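Local atomic coordinates of Ufm1-specific protease (Caenorhabditis elegans, PDB entry 5EJJ), a protein that cleaves, as a thiol protease, the peptide bond at the C-terminal glycine of the ubiquitin-like modifier ufm-1 on its target proteins. Residues 60-63 / 64-68. Residues are numbered along the deposited sequence; the frame is centred on the assembly and turned at random.
Sequences SNRQ and FLESS
F64 N, L65 N, E66 N and S67 N donate in turn to S60 O, N61 O, R62 O and Q63 O, four successive i to i+4 bonds that identify one continuous alpha-helix. The straightest is E66 N to R62 O (3.1 Å, 172°); S67 N to Q63 O is longer, at 3.3 Å. The same spacing pairs R62 with E66. Their side chains run side by side, and R62 NH1 forms a salt bridge with E66 OE2 at 2.5 Å, the oxygen lying at the guanidinium edge although the two group planes stand 84° apart. The bend of R62 at chi3 (51°) goes with NH1 meeting the extended E66 chain at its carboxylate. E59 takes R62 NH2 in a second salt bridge, while L75 N binds E66 OE1. Farther along, F64 O accepts S67 OG (3.2 Å) and S68 OG (3.0 Å) from opposite faces of its plane; N270 also bonds S67 OG. Replacing S67 by alanine would probably leave F64 O with one hydroxyl donor fewer and take from N270 its bond to this hydroxyl. Helix 59-68 packs against strand 33-40 of the MPN-domain sheet through R62, L65 and E66, and against helix 312-325 through F64.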
ATOM      1  N   SER A  60     -17.577  19.551  -0.392  1.00 35.35           N
ATOM      2  CA  SER A  60     -16.872  19.181   0.845  1.00 41.14           C
ATOM      3  C   SER A  60     -16.052  17.913   0.659  1.00 36.62           C
ATOM      4  O   SER A  60     -14.903  17.840   1.109  1.00 34.64           O
ATOM      5  CB  SER A  60     -17.844  18.986   2.014  1.00 39.77           C
ATOM      6  OG  SER A  60     -18.812  20.023   2.039  1.00 54.15           O
ATOM      7  N   ASN A  61     -16.648  16.920   0.001  1.00 35.03           N
ATOM      8  CA  ASN A  61     -15.951  15.664  -0.240  1.00 32.93           C
ATOM      9  C   ASN A  61     -14.916  15.790  -1.343  1.00 26.91           C
ATOM     10  O   ASN A  61     -13.911  15.097  -1.314  1.00 27.89           O
ATOM     11  CB  ASN A  61     -16.921  14.497  -0.494  1.00 35.88           C
ATOM     12  CG  ASN A  61     -17.500  13.921   0.810  1.00 49.41           C
ATOM     13  OD1 ASN A  61     -16.899  14.066   1.879  1.00 52.43           O
ATOM     14  ND2 ASN A  61     -18.670  13.268   0.725  1.00 47.27           N
ATOM     15  N   ARG A  62     -15.139  16.682  -2.298  1.00 22.15           N
ATOM     16  CA  ARG A  62     -14.160  16.862  -3.353  1.00 21.15           C
ATOM     17  C   ARG A  62     -12.870  17.321  -2.710  1.00 24.17           C
ATOM     18  O   ARG A  62     -11.802  16.793  -2.985  1.00 23.99           O
ATOM     19  CB  ARG A  62     -14.626  17.875  -4.397  1.00 24.15           C
ATOM     20  CG  ARG A  62     -13.831  17.824  -5.692  1.00 21.88           C
ATOM     21  CD  ARG A  62     -13.931  19.118  -6.537  1.00 37.82           C
ATOM     22  NE  ARG A  62     -13.655  20.361  -5.790  1.00 55.17           N
ATOM     23  CZ  ARG A  62     -12.489  20.698  -5.213  1.00 50.29           C
ATOM     24  NH1 ARG A  62     -11.423  19.898  -5.252  1.00 38.45           N
ATOM     25  NH2 ARG A  62     -12.390  21.858  -4.569  1.00 52.55           N
ATOM     26  N   GLN A  63     -12.980  18.299  -1.824  1.00 30.42           N
ATOM     27  CA  GLN A  63     -11.821  18.819  -1.116  1.00 26.30           C
ATOM     28  C   GLN A  63     -11.198  17.785  -0.196  1.00 20.81           C
ATOM     29  O   GLN A  63      -9.987  17.798   0.018  1.00 19.74           O
ATOM     30  CB  GLN A  63     -12.203  20.029  -0.280  1.00 32.42           C
ATOM     31  CG  GLN A  63     -12.723  21.207  -1.061  1.00 39.61           C
ATOM     32  CD  GLN A  63     -13.195  22.313  -0.145  1.00 43.94           C
ATOM     33  OE1 GLN A  63     -13.001  22.253   1.077  1.00 40.99           O
ATOM     34  NE2 GLN A  63     -13.820  23.332  -0.725  1.00 49.92           N
ATOM     35  N   PHE A  64     -12.005  16.904   0.383  1.00 20.67           N
ATOM     36  CA  PHE A  64     -11.399  15.850   1.186  1.00 17.59           C
ATOM     37  C   PHE A  64     -10.571  14.902   0.320  1.00 15.17           C
ATOM     38  O   PHE A  64      -9.460  14.530   0.690  1.00 14.11           O
ATOM     39  CB  PHE A  64     -12.408  15.049   1.992  1.00 13.30           C
ATOM     40  CG  PHE A  64     -11.758  14.019   2.855  1.00 14.65           C
ATOM     41  CD1 PHE A  64     -11.109  14.390   4.038  1.00 13.48           C
ATOM     42  CD2 PHE A  64     -11.735  12.682   2.467  1.00 13.30           C
ATOM     43  CE1 PHE A  64     -10.488  13.447   4.835  1.00 13.09           C
ATOM     44  CE2 PHE A  64     -11.116  11.727   3.253  1.00 11.95           C
ATOM     45  CZ  PHE A  64     -10.492  12.105   4.439  1.00 13.71           C
ATOM     46  N   LEU A  65     -11.115  14.523  -0.829  1.00 15.39           N
ATOM     47  CA  LEU A  65     -10.411  13.632  -1.736  1.00 13.47           C
ATOM     48  C   LEU A  65      -9.065  14.202  -2.126  1.00 12.97           C
ATOM     49  O   LEU A  65      -8.045  13.558  -1.907  1.00 12.63           O
ATOM     50  CB  LEU A  65     -11.239  13.330  -2.989  1.00 12.97           C
ATOM     51  CG  LEU A  65     -12.522  12.538  -2.729  1.00 11.39           C
ATOM     52  CD1 LEU A  65     -13.137  12.170  -4.029  1.00 12.53           C
ATOM     53  CD2 LEU A  65     -12.267  11.309  -1.908  1.00 10.12           C
ATOM     54  N   GLU A  66      -9.063  15.415  -2.677  1.00 15.30           N
ATOM     55  CA  GLU A  66      -7.856  16.028  -3.232  1.00 12.25           C
ATOM     56  C   GLU A  66      -6.762  16.172  -2.172  1.00 11.14           C
ATOM     57  O   GLU A  66      -5.581  16.013  -2.476  1.00 10.90           O
ATOM     58  CB  GLU A  66      -8.197  17.379  -3.869  1.00 16.46           C
ATOM     59  CG  GLU A  66      -7.156  17.973  -4.840  1.00 20.83           C
ATOM     60  CD  GLU A  66      -7.809  18.959  -5.855  1.00 35.95           C
ATOM     61  OE1 GLU A  66      -7.117  19.484  -6.776  1.00 31.08           O
ATOM     62  OE2 GLU A  66      -9.041  19.207  -5.726  1.00 40.55           O
ATOM     63  N   SER A  67      -7.143  16.425  -0.925  1.00  8.99           N
ATOM     64  CA  SER A  67      -6.144  16.622   0.108  1.00  9.88           C
ATOM     65  C   SER A  67      -5.479  15.303   0.469  1.00 10.30           C
ATOM     66  O   SER A  67      -4.456  15.261   1.163  1.00 10.07           O
ATOM     67  CB  SER A  67      -6.772  17.241   1.360  1.00 12.70           C
ATOM     68  OG  SER A  67      -7.272  16.259   2.258  1.00 12.21           O
ATOM     69  N   SER A  68      -6.070  14.216   0.004  1.00  9.75           N
ATOM     70  CA  SER A  68      -5.573  12.898   0.350  1.00  8.16           C
ATOM     71  C   SER A  68      -4.703  12.275  -0.717  1.00  8.12           C
ATOM     72  O   SER A  68      -4.077  11.259  -0.478  1.00  7.80           O
ATOM     73  CB  SER A  68      -6.736  11.996   0.655  1.00  8.08           C
ATOM     74  OG  SER A  68      -7.439  12.538   1.759  1.00 11.61           O
TER